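Local coordinates for protein chitinase (Paenibacillus sp. FPU-7, PDB 5GZT) that probably catalyses the random endo-hydrolysis of N-acetyl-beta-D-glucosaminide (1->4)-beta-linkages in chitin and chitodextrins, at residues B[802-805]-B[806-810]; B[814-818]-B[819-823]; B[956-959]-B[960-964]; B[1048-1052]-B[1053-1057]; B[1080-1083]-B[1084-1088]. One frame throughout, in Å; residues are numbered along the deposited sequence. Where two conformers were deposited one is given.

Contact 1 (B[802-805]-B[806-810]); sequences KVVK and ISEDI
K805 and E808 close the 3-10 turn, 806-808, that follows the short strand 802-805 and carries the chain toward helix 810-813 in the second family 18 module. The amide N of E808 reaches back to the carbonyl O of K805 at 2.9 Å, fairly straight at 162° on the hydrogen, but the donor stands well above the carbonyl plane, as so tight a turn demands. One residue on, D809 N repeats the pattern to I806 O at 3.0 Å.

The side chains pack round this turn. CG2 of V804 touches CB of E808 at 3.8 Å, the two side chains meeting at about a right angle. A branched valine suits the strand, and here its methyl supports the aliphatic root of the glutamate. E808 CB also lies 3.4 Å from K805 O, beside the bonded carbonyl; the chain then bends at chi2 (-73°) and takes the carboxylate away toward the surface. K805 contributes its own CB, 4.0 Å from S807 OG, while the rest of its chain runs out extended to a salt bridge with D831.

I806 turns its apolar side chain off the turn into a buried setting against R797 and N828. D809 is the N-cap of the next helix: OD1 accepts a weak hydrogen bond from W812 N, and OD2 forms a salt bridge with R797 on strand 790-799. A return strand paired antiparallel with a barrel strand, then a 3-10 turn and an aspartate-capped helix, make up this excursion from the TIM barrel.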
# COMPACT_ATOMS: atom_id res chain seq x y z
N LYS B 802 28.43 -32.00 -41.63
CA LYS B 802 29.57 -32.79 -41.18
C LYS B 802 30.31 -31.86 -40.22
O LYS B 802 30.22 -30.67 -40.32
CB LYS B 802 30.45 -33.27 -42.37
CG LYS B 802 29.61 -34.18 -43.24
CD LYS B 802 30.38 -34.85 -44.35
CE LYS B 802 29.60 -36.10 -44.90
NZ LYS B 802 28.52 -36.80 -44.07
N VAL B 803 31.01 -32.45 -39.25
CA VAL B 803 31.75 -31.70 -38.32
C VAL B 803 33.16 -31.50 -38.87
O VAL B 803 33.80 -32.49 -39.26
CB VAL B 803 31.77 -32.41 -36.96
CG1 VAL B 803 32.72 -31.70 -36.03
CG2 VAL B 803 30.37 -32.41 -36.40
N VAL B 804 33.61 -30.26 -38.89
CA VAL B 804 34.88 -29.87 -39.55
C VAL B 804 35.67 -28.94 -38.65
O VAL B 804 35.16 -28.48 -37.64
CB VAL B 804 34.59 -29.16 -40.85
CG1 VAL B 804 33.82 -30.11 -41.75
CG2 VAL B 804 33.81 -27.91 -40.64
N LYS B 805 36.95 -28.79 -38.95
CA LYS B 805 37.75 -27.79 -38.26
C LYS B 805 37.27 -26.39 -38.58
O LYS B 805 36.68 -26.15 -39.66
CB LYS B 805 39.19 -27.90 -38.65
CG LYS B 805 39.88 -29.17 -38.19
CD LYS B 805 41.25 -29.36 -38.92
CE LYS B 805 42.07 -30.46 -38.27
NZ LYS B 805 43.30 -30.82 -39.08
N ILE B 806 37.52 -25.47 -37.64
CA ILE B 806 37.00 -24.09 -37.73
C ILE B 806 37.52 -23.36 -38.97
O ILE B 806 36.84 -22.49 -39.50
CB ILE B 806 37.35 -23.27 -36.45
CG1 ILE B 806 36.47 -22.03 -36.39
CG2 ILE B 806 38.83 -22.95 -36.36
CD1 ILE B 806 36.43 -21.36 -35.04
N SER B 807 38.71 -23.76 -39.43
CA SER B 807 39.25 -23.21 -40.69
C SER B 807 38.40 -23.51 -41.94
O SER B 807 38.65 -22.93 -42.95
CB SER B 807 40.69 -23.63 -40.90
OG SER B 807 40.85 -25.02 -40.93
N GLU B 808 37.39 -24.39 -41.84
CA GLU B 808 36.51 -24.68 -42.93
C GLU B 808 35.23 -23.91 -42.90
O GLU B 808 34.42 -24.02 -43.82
CB GLU B 808 36.20 -26.15 -42.98
CG GLU B 808 37.42 -27.02 -43.08
CD GLU B 808 38.03 -26.95 -44.49
OE1 GLU B 808 37.39 -26.39 -45.41
OE2 GLU B 808 39.16 -27.40 -44.63
N ASP B 809 35.03 -23.10 -41.87
CA ASP B 809 33.89 -22.17 -41.82
C ASP B 809 34.35 -20.86 -42.50
O ASP B 809 35.14 -20.14 -41.94
CB ASP B 809 33.54 -21.91 -40.36
CG ASP B 809 32.45 -20.95 -40.15
OD1 ASP B 809 31.97 -20.26 -41.11
OD2 ASP B 809 31.98 -20.87 -38.99
N ILE B 810 33.90 -20.60 -43.72
CA ILE B 810 34.39 -19.47 -44.51
C ILE B 810 33.76 -18.22 -43.98
O ILE B 810 34.38 -17.17 -43.98
CB ILE B 810 34.14 -19.72 -46.00
CG1 ILE B 810 34.79 -21.02 -46.40
CG2 ILE B 810 34.69 -18.59 -46.88
CD1 ILE B 810 36.28 -21.15 -46.15

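Contact 2 (B[814-818]-B[819-823]); sequences NEFPS and EEIRE
R822 lays its guanidinium flat against N814, the amide and guanidinium planes only 12° apart. CB of N814 stands over the centre of the group, 3.6 Å from R822 CZ, and the amide carries the stack on, with N814 CG 3.5 Å from R822 NH1. From the same asparagine, OD1 comes 3.3 Å from R822 CD, alongside the aliphatic stem. The other half of the grip lies at the guanidinium edge: R822 NE gives a nearly straight hydrogen bond (174°) to F816 O at 2.9 Å, with the acceptor in the guanidinium plane. Arginine suits this place because its face and its edge are both used, which would tend to fix the rotation of the group.

This clasp folds the loop 814-818 back over the first turn of helix 819-826, whose N-cap is S818. With OG anti to its own N (chi1 173°), the serine accepts from I821 N at 3.3 Å, while its carbonyl O starts the helical ladder by receiving R822 N at 3.0 Å. I821 meets F816 obliquely, CG2 to CD2 at 4.1 Å, a loose apolar touch at the surface. E819 forms a salt bridge with R826 further along the helix.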
# COMPACT_ATOMS: atom_id res chain seq x y z
N ASN B 814 36.72 -15.47 -43.23
CA ASN B 814 36.60 -14.15 -43.84
C ASN B 814 35.82 -13.13 -43.06
O ASN B 814 35.42 -12.13 -43.64
CB ASN B 814 36.00 -14.26 -45.25
CG ASN B 814 36.91 -14.96 -46.19
OD1 ASN B 814 38.09 -15.21 -45.86
ND2 ASN B 814 36.39 -15.35 -47.32
N GLU B 815 35.65 -13.34 -41.76
CA GLU B 815 34.93 -12.38 -40.94
C GLU B 815 35.48 -10.93 -41.11
O GLU B 815 34.70 -10.01 -41.22
CB GLU B 815 35.08 -12.76 -39.49
CG GLU B 815 34.39 -11.81 -38.53
CD GLU B 815 34.29 -12.36 -37.16
OE1 GLU B 815 34.96 -13.36 -36.79
OE2 GLU B 815 33.49 -11.78 -36.44
N PHE B 816 36.81 -10.80 -41.10
CA PHE B 816 37.51 -9.55 -41.25
C PHE B 816 38.16 -9.46 -42.65
O PHE B 816 38.72 -10.46 -43.19
CB PHE B 816 38.62 -9.41 -40.19
CG PHE B 816 38.10 -9.44 -38.79
CD1 PHE B 816 37.57 -8.30 -38.22
CD2 PHE B 816 38.08 -10.61 -38.07
CE1 PHE B 816 37.05 -8.32 -36.95
CE2 PHE B 816 37.56 -10.65 -36.79
CZ PHE B 816 37.04 -9.50 -36.22
N PRO B 817 38.14 -8.23 -43.23
CA PRO B 817 38.72 -8.04 -44.55
C PRO B 817 40.27 -8.12 -44.54
O PRO B 817 40.84 -8.49 -45.57
CB PRO B 817 38.19 -6.67 -44.96
CG PRO B 817 38.09 -5.94 -43.66
CD PRO B 817 37.66 -6.96 -42.65
N SER B 818 40.92 -7.84 -43.39
CA SER B 818 42.38 -8.05 -43.23
C SER B 818 42.88 -9.31 -43.87
O SER B 818 42.56 -10.42 -43.43
CB SER B 818 42.85 -8.04 -41.77
OG SER B 818 44.24 -8.43 -41.74
N GLU B 819 43.69 -9.14 -44.88
CA GLU B 819 44.29 -10.27 -45.51
C GLU B 819 45.25 -11.06 -44.58
O GLU B 819 45.49 -12.27 -44.77
CB GLU B 819 44.97 -9.83 -46.79
CG GLU B 819 45.66 -10.96 -47.54
CD GLU B 819 44.74 -12.13 -47.79
OE1 GLU B 819 43.74 -11.91 -48.52
OE2 GLU B 819 45.01 -13.23 -47.22
N GLU B 820 45.80 -10.41 -43.56
CA GLU B 820 46.62 -11.17 -42.60
C GLU B 820 45.77 -12.13 -41.73
O GLU B 820 46.17 -13.27 -41.55
CB GLU B 820 47.43 -10.26 -41.69
CG GLU B 820 48.89 -10.21 -42.12
CD GLU B 820 49.59 -8.99 -41.57
OE1 GLU B 820 49.26 -8.60 -40.42
OE2 GLU B 820 50.44 -8.41 -42.30
N ILE B 821 44.66 -11.62 -41.20
CA ILE B 821 43.75 -12.38 -40.39
C ILE B 821 43.15 -13.54 -41.22
O ILE B 821 43.18 -14.66 -40.77
CB ILE B 821 42.69 -11.46 -39.77
CG1 ILE B 821 43.36 -10.45 -38.79
CG2 ILE B 821 41.65 -12.26 -39.05
CD1 ILE B 821 42.43 -9.38 -38.20
N ARG B 822 42.75 -13.29 -42.47
CA ARG B 822 42.22 -14.34 -43.31
C ARG B 822 43.21 -15.46 -43.48
O ARG B 822 42.83 -16.63 -43.47
CB ARG B 822 41.76 -13.86 -44.72
CG ARG B 822 40.55 -12.95 -44.66
CD ARG B 822 40.02 -12.51 -46.03
NE ARG B 822 38.81 -11.68 -45.81
CZ ARG B 822 37.81 -11.47 -46.69
NH1 ARG B 822 37.83 -12.03 -47.91
NH2 ARG B 822 36.77 -10.71 -46.35
N GLU B 823 44.48 -15.12 -43.71
CA GLU B 823 45.51 -16.15 -43.90
C GLU B 823 45.70 -16.90 -42.60
O GLU B 823 45.87 -18.08 -42.60
CB GLU B 823 46.87 -15.53 -44.35
CG GLU B 823 48.01 -16.53 -44.60
CD GLU B 823 47.92 -17.40 -45.89
OE1 GLU B 823 48.94 -18.01 -46.23
OE2 GLU B 823 46.87 -17.54 -46.57

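Contact 3 (B[956-959]-B[960-964]); sequences DKIH and QYLDY
I958 and Y961 belong to the 3-10 turn between helix 955-958 and the barrel strand 964-967. Y961 N bonds to I958 O at 3.0 Å, and L962 N to H959 O at 3.1 Å; both donors sit above the carbonyl planes, as the tightened winding requires. Among the side chains, I958 CD1 and L962 CD1 meet at 4.3 Å, two buried aliphatic ends; the isoleucine packs on helix 911-933 and the leucine on strand 938-943.

A water joins the two segments, donating to D956 O at 2.8 Å and accepting from Q960 N; it also lies over the centre of one face of the H959 ring. The imidazole gets there because CG stands between backbone N and carbonyl carbon (chi1 66°). NE2 of H959 points to D956 OD1, but that aspartate was modelled in two conformers, so the link is doubtful. Q960 sets CG over the middle of the Y961 ring, aliphatic chain against aromatic face. K1014 NZ binds the carbonyls of both H959 and L962. This is a helix-to-strand junction of the beta-alpha-beta units that build a TIM barrel.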
# COMPACT_ATOMS: atom_id res chain seq x y z
N ASP B 956 13.84 -29.10 -18.98
CA ASP B 956 13.51 -30.27 -18.15
C ASP B 956 13.57 -31.56 -18.94
O ASP B 956 13.70 -32.62 -18.31
CB ASP B 956 12.17 -30.12 -17.41
CG ASP B 956 12.06 -31.00 -16.20
OD1 ASP B 956 13.04 -31.52 -15.57
OD2 ASP B 956 10.94 -31.23 -15.85
N LYS B 957 13.58 -31.55 -20.30
CA LYS B 957 13.63 -32.81 -21.00
C LYS B 957 15.06 -33.14 -21.43
O LYS B 957 15.29 -34.28 -21.80
CB LYS B 957 12.76 -32.82 -22.28
CG LYS B 957 11.24 -32.61 -22.01
CD LYS B 957 10.47 -32.49 -23.31
CE LYS B 957 9.01 -32.14 -23.06
NZ LYS B 957 8.29 -31.98 -24.39
N ILE B 958 15.98 -32.18 -21.41
CA ILE B 958 17.30 -32.47 -21.98
C ILE B 958 18.38 -32.88 -20.97
O ILE B 958 19.36 -33.52 -21.37
CB ILE B 958 17.79 -31.39 -22.86
CG1 ILE B 958 18.04 -30.13 -22.11
CG2 ILE B 958 16.84 -31.14 -24.04
CD1 ILE B 958 18.65 -29.10 -23.00
N HIS B 959 18.20 -32.49 -19.70
CA HIS B 959 19.20 -32.74 -18.66
C HIS B 959 19.56 -34.13 -18.50
O HIS B 959 20.76 -34.41 -18.27
CB HIS B 959 18.96 -32.02 -17.29
CG HIS B 959 17.75 -32.49 -16.57
ND1 HIS B 959 17.72 -33.65 -15.84
CD2 HIS B 959 16.52 -31.94 -16.49
CE1 HIS B 959 16.49 -33.83 -15.37
NE2 HIS B 959 15.76 -32.77 -15.72
N GLN B 960 18.62 -35.02 -18.73
CA GLN B 960 18.90 -36.44 -18.66
C GLN B 960 20.01 -36.95 -19.63
O GLN B 960 20.58 -37.91 -19.32
CB GLN B 960 17.66 -37.31 -18.96
CG GLN B 960 17.10 -37.09 -20.36
CD GLN B 960 15.74 -37.83 -20.60
OE1 GLN B 960 14.71 -37.22 -20.84
NE2 GLN B 960 15.76 -39.08 -20.49
N TYR B 961 20.20 -36.31 -20.77
CA TYR B 961 21.21 -36.72 -21.77
C TYR B 961 22.59 -36.12 -21.50
O TYR B 961 23.50 -36.47 -22.22
CB TYR B 961 20.69 -36.19 -23.13
CG TYR B 961 19.29 -36.75 -23.47
CD1 TYR B 961 19.01 -38.10 -23.41
CD2 TYR B 961 18.25 -35.89 -23.81
CE1 TYR B 961 17.74 -38.61 -23.71
CE2 TYR B 961 16.93 -36.39 -24.09
CZ TYR B 961 16.71 -37.73 -24.05
OH TYR B 961 15.45 -38.20 -24.35
N LEU B 962 22.68 -35.14 -20.56
CA LEU B 962 23.81 -34.29 -20.39
C LEU B 962 24.60 -34.57 -19.14
O LEU B 962 24.03 -34.85 -18.08
CB LEU B 962 23.39 -32.81 -20.33
CG LEU B 962 22.71 -32.37 -21.67
CD1 LEU B 962 22.28 -30.93 -21.53
CD2 LEU B 962 23.61 -32.52 -22.85
N ASP B 963 25.92 -34.51 -19.20
CA ASP B 963 26.71 -34.51 -18.00
C ASP B 963 26.54 -33.20 -17.22
O ASP B 963 26.50 -33.20 -16.03
CB ASP B 963 28.17 -34.78 -18.33
CG ASP B 963 28.39 -36.19 -18.79
OD1 ASP B 963 28.08 -36.48 -19.95
OD2 ASP B 963 28.76 -37.04 -17.97
N TYR B 964 26.42 -32.08 -17.91
CA TYR B 964 26.17 -30.80 -17.28
C TYR B 964 25.83 -29.83 -18.41
O TYR B 964 26.10 -30.15 -19.63
CB TYR B 964 27.42 -30.30 -16.44
CG TYR B 964 28.73 -30.55 -17.17
CD1 TYR B 964 29.23 -29.63 -18.04
CD2 TYR B 964 29.41 -31.71 -17.05
CE1 TYR B 964 30.36 -29.89 -18.80
CE2 TYR B 964 30.59 -31.94 -17.75
CZ TYR B 964 31.05 -31.05 -18.63
OH TYR B 964 32.19 -31.26 -19.42
O HOH W 1 15.59 -34.70 -18.54

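Contact 4 (B[1048-1052]-B[1053-1057]); sequences GTPTY and NDLVK
D1054 takes its capping hydrogen bond off the plane of its carboxylate, T1051 N approaching OD2 from above (50° out of it) at 3.2 Å. The return bond completes a capping box: D1054 N donates to T1051 OG1 at 3.1 Å, nearly straight at 167°. Threonine suits the N-cap because its hydroxyl, set between backbone N and carbonyl carbon (chi1 59°), faces the first turn of helix 1052-1058. The aspartate, three residues on, has just the length to fold back to the cap's own N-H.

A water bridges T1051 OG1, 2.6 Å away, and N1053 ND2. That asparagine is also tied by both ends of its amide to the loop carrying S1117 and I1120. Regular helical bonds start at once, L1055 N to T1051 O at 2.9 Å and V1056 N to Y1052 O at 2.8 Å.

Apolar groups flank the box. P1050, a rigid residue just before the cap, rests CB on D1054 CB at 3.7 Å. Y1052 spreads its ring along the helix: CE2 meets V1056 CG2 at 3.6 Å, the two side chains slanting past each other, while CD1 comes to L1055 CD1 at 4.2 Å with the side chains about perpendicular.

With a backbone N-H on OD2 and the positive end of the helix beside it, the D1054 carboxylate would be expected to favour its charged form. K1057, itself poorly ordered, adds only a weak salt bridge to OD1, and the reciprocal cap bonds satisfy the N-H groups of T1051 and D1054.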
# COMPACT_ATOMS: atom_id res chain seq x y z
N GLY B 1048 34.16 -1.89 -25.87
CA GLY B 1048 33.92 -3.23 -26.44
C GLY B 1048 34.12 -4.27 -25.33
O GLY B 1048 33.45 -4.21 -24.28
N THR B 1049 35.08 -5.18 -25.56
CA THR B 1049 35.30 -6.30 -24.69
C THR B 1049 36.76 -6.52 -24.47
O THR B 1049 37.25 -7.58 -24.80
CB THR B 1049 34.67 -7.64 -25.20
OG1 THR B 1049 35.16 -7.95 -26.50
CG2 THR B 1049 33.08 -7.61 -25.20
N PRO B 1050 37.44 -5.57 -23.78
CA PRO B 1050 38.77 -5.87 -23.23
C PRO B 1050 38.89 -7.11 -22.35
O PRO B 1050 38.07 -7.40 -21.48
CB PRO B 1050 39.09 -4.65 -22.36
CG PRO B 1050 37.80 -4.02 -22.07
CD PRO B 1050 36.86 -4.37 -23.19
N THR B 1051 39.97 -7.80 -22.51
CA THR B 1051 40.20 -8.97 -21.74
C THR B 1051 40.79 -8.56 -20.42
O THR B 1051 41.24 -7.39 -20.26
CB THR B 1051 41.24 -9.82 -22.44
OG1 THR B 1051 42.45 -9.07 -22.60
CG2 THR B 1051 40.75 -10.21 -23.83
N TYR B 1052 40.83 -9.48 -19.47
CA TYR B 1052 41.51 -9.19 -18.22
C TYR B 1052 42.96 -8.69 -18.51
O TYR B 1052 43.43 -7.73 -17.87
CB TYR B 1052 41.52 -10.35 -17.27
CG TYR B 1052 42.04 -10.02 -15.88
CD1 TYR B 1052 41.22 -9.34 -14.97
CD2 TYR B 1052 43.34 -10.41 -15.48
CE1 TYR B 1052 41.68 -9.04 -13.68
CE2 TYR B 1052 43.80 -10.12 -14.19
CZ TYR B 1052 42.97 -9.44 -13.30
OH TYR B 1052 43.38 -9.17 -12.02
N ASN B 1053 43.65 -9.28 -19.48
CA ASN B 1053 45.00 -8.79 -19.80
C ASN B 1053 44.98 -7.30 -20.24
O ASN B 1053 45.89 -6.55 -19.95
CB ASN B 1053 45.56 -9.51 -21.00
CG ASN B 1053 45.70 -10.98 -20.83
OD1 ASN B 1053 46.26 -11.51 -19.84
ND2 ASN B 1053 45.26 -11.68 -21.86
N ASP B 1054 44.01 -6.91 -21.06
CA ASP B 1054 43.86 -5.53 -21.39
C ASP B 1054 43.62 -4.72 -20.11
O ASP B 1054 44.19 -3.62 -19.95
CB ASP B 1054 42.71 -5.30 -22.36
CG ASP B 1054 42.93 -5.96 -23.72
OD1 ASP B 1054 44.08 -6.21 -24.02
OD2 ASP B 1054 41.93 -6.24 -24.44
N LEU B 1055 42.80 -5.24 -19.18
CA LEU B 1055 42.50 -4.52 -17.99
C LEU B 1055 43.79 -4.26 -17.26
O LEU B 1055 44.02 -3.12 -16.79
CB LEU B 1055 41.48 -5.20 -17.06
CG LEU B 1055 40.07 -5.40 -17.59
CD1 LEU B 1055 39.23 -5.97 -16.44
CD2 LEU B 1055 39.50 -4.08 -18.08
N VAL B 1056 44.62 -5.29 -17.20
CA VAL B 1056 45.86 -5.20 -16.47
C VAL B 1056 46.78 -4.14 -17.07
O VAL B 1056 47.25 -3.29 -16.35
CB VAL B 1056 46.58 -6.55 -16.36
CG1 VAL B 1056 48.05 -6.39 -15.89
CG2 VAL B 1056 45.83 -7.42 -15.38
N LYS B 1057 47.05 -4.17 -18.36
CA LYS B 1057 48.04 -3.22 -18.90
C LYS B 1057 47.49 -1.80 -19.19
O LYS B 1057 48.27 -0.85 -19.17
CB LYS B 1057 48.80 -3.84 -20.07
CG LYS B 1057 47.99 -4.13 -21.31
CD LYS B 1057 48.86 -4.87 -22.34
CE LYS B 1057 48.06 -5.37 -23.55
NZ LYS B 1057 46.97 -4.45 -24.04
O HOH W 2 43.85 -10.58 -24.11

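Contact 5 (B[1080-1083]-B[1084-1088]); sequences PDAN and GGTFI
P1080 and G1085 come together, their CA atoms 4.1 Å apart, as the chain bends through helical angles at 1080-1082 and then swings over two glycines of positive phi into strand 1086-1089. G1084 adopts a left-handed conformation (phi 81°), and G1085 (phi 97°) has backbone angles at which a CB would press on the preceding carbonyl O; residues without side chains suit both places. P1080 O lies 3.2 Å from G1085 N, but at an angle too poor for a hydrogen bond.

The side-chain contact centres on T1086, at the start of the strand. Its OG1, anti to the carbonyl carbon and beside its own N (chi1 -67°), faces back into the turn and lies 3.6 Å from A1082 CB. The beta carbons of A1082 and T1086 are 3.8 Å apart, so the small alanine allows the strand to lie close, and Y1064 borders both residues. N1083 brings its CB to 3.9 Å from T1086 OG1, while its amide meets the threonine through solvent: a water accepts from N1083 ND2 at 3.1 Å and lies 2.6 Å from T1086 OG1.

The turn joins strand 1074-1079 to strand 1086-1089, antiparallel neighbours, and N1083 and G1085 also share backbone bonds with N1028 and V1029, as T1086 does with N1079. Direct bonds between the two halves of the turn being absent, it draws on glycine backbone angles, the close alanine-threonine approach and these backbone bonds to neighbouring strands and loops, while a bridging water gives the buried T1086 hydroxyl a polar partner.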
# COMPACT_ATOMS: atom_id res chain seq x y z
N PRO B 1080 36.31 8.93 -14.15
CA PRO B 1080 35.52 10.12 -14.56
C PRO B 1080 36.12 10.81 -15.81
O PRO B 1080 35.39 11.39 -16.67
CB PRO B 1080 35.55 11.02 -13.32
CG PRO B 1080 36.53 10.43 -12.34
CD PRO B 1080 37.08 9.13 -12.90
N ASP B 1081 37.43 10.67 -15.99
CA ASP B 1081 38.14 11.40 -17.03
C ASP B 1081 38.22 10.75 -18.42
O ASP B 1081 38.56 11.45 -19.37
CB ASP B 1081 39.54 11.74 -16.51
CG ASP B 1081 39.48 12.55 -15.20
OD1 ASP B 1081 38.51 13.33 -14.99
OD2 ASP B 1081 40.39 12.38 -14.38
N ALA B 1082 37.89 9.46 -18.55
CA ALA B 1082 38.34 8.73 -19.74
C ALA B 1082 37.62 9.12 -21.02
O ALA B 1082 38.28 9.53 -21.98
CB ALA B 1082 38.29 7.23 -19.52
N ASN B 1083 36.30 9.01 -21.06
CA ASN B 1083 35.56 9.41 -22.29
C ASN B 1083 34.22 9.85 -21.86
O ASN B 1083 33.21 9.20 -22.12
CB ASN B 1083 35.39 8.25 -23.29
CG ASN B 1083 36.49 8.19 -24.30
OD1 ASN B 1083 36.51 8.95 -25.25
ND2 ASN B 1083 37.42 7.28 -24.10
N GLY B 1084 34.20 10.95 -21.14
CA GLY B 1084 32.95 11.49 -20.61
C GLY B 1084 32.51 10.79 -19.34
O GLY B 1084 31.35 11.04 -18.85
N GLY B 1085 33.45 10.01 -18.77
CA GLY B 1085 33.16 8.97 -17.75
C GLY B 1085 33.03 7.53 -18.33
O GLY B 1085 32.10 7.27 -19.09
N THR B 1086 33.95 6.64 -17.95
CA THR B 1086 33.98 5.21 -18.39
C THR B 1086 33.79 4.21 -17.20
O THR B 1086 34.48 4.27 -16.19
CB THR B 1086 35.25 4.91 -19.22
OG1 THR B 1086 35.15 5.65 -20.43
CG2 THR B 1086 35.39 3.42 -19.59
N PHE B 1087 32.77 3.35 -17.36
CA PHE B 1087 32.36 2.36 -16.37
C PHE B 1087 32.62 0.99 -16.96
O PHE B 1087 32.14 0.71 -18.05
CB PHE B 1087 30.84 2.49 -16.13
CG PHE B 1087 30.29 1.47 -15.18
CD1 PHE B 1087 29.79 0.23 -15.65
CD2 PHE B 1087 30.21 1.74 -13.82
CE1 PHE B 1087 29.28 -0.71 -14.77
CE2 PHE B 1087 29.68 0.79 -12.94
CZ PHE B 1087 29.22 -0.45 -13.41
N ILE B 1088 33.30 0.14 -16.20
CA ILE B 1088 33.69 -1.22 -16.65
C ILE B 1088 33.10 -2.29 -15.70
O ILE B 1088 33.23 -2.16 -14.52
CB ILE B 1088 35.23 -1.37 -16.68
CG1 ILE B 1088 35.88 -0.36 -17.62
CG2 ILE B 1088 35.67 -2.76 -17.12
CD1 ILE B 1088 35.39 -0.39 -19.08
O HOH W 3 36.86 12.63 -20.67
O HOH W 4 36.91 4.98 -22.16

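All five contacts lie in the C-terminal family 18 module, each a local turn or cap. Contacts 1 and 2 adjoin in sequence at the surface: contact 1 joins its segments by a backbone turn bond and an aliphatic touch, its charges pairing elsewhere, and contact 2 stacks an amide on a guanidinium. The others are partly buried; contacts 3 and 4 add packing of buried apolar side chains, and contact 5 relies on small residues and water. Hydroxyls cap helix starts in contacts 2 and 4, reciprocally only in the latter. Contacts 4 and 5 touch, L1055 CD2 meeting I1088 CG2 at 4.2 Å, bringing a leucine of helix 1052-1058 against an isoleucine of strand 1086-1089. Contact 3 stands apart, centres about 43 Å from contact 5.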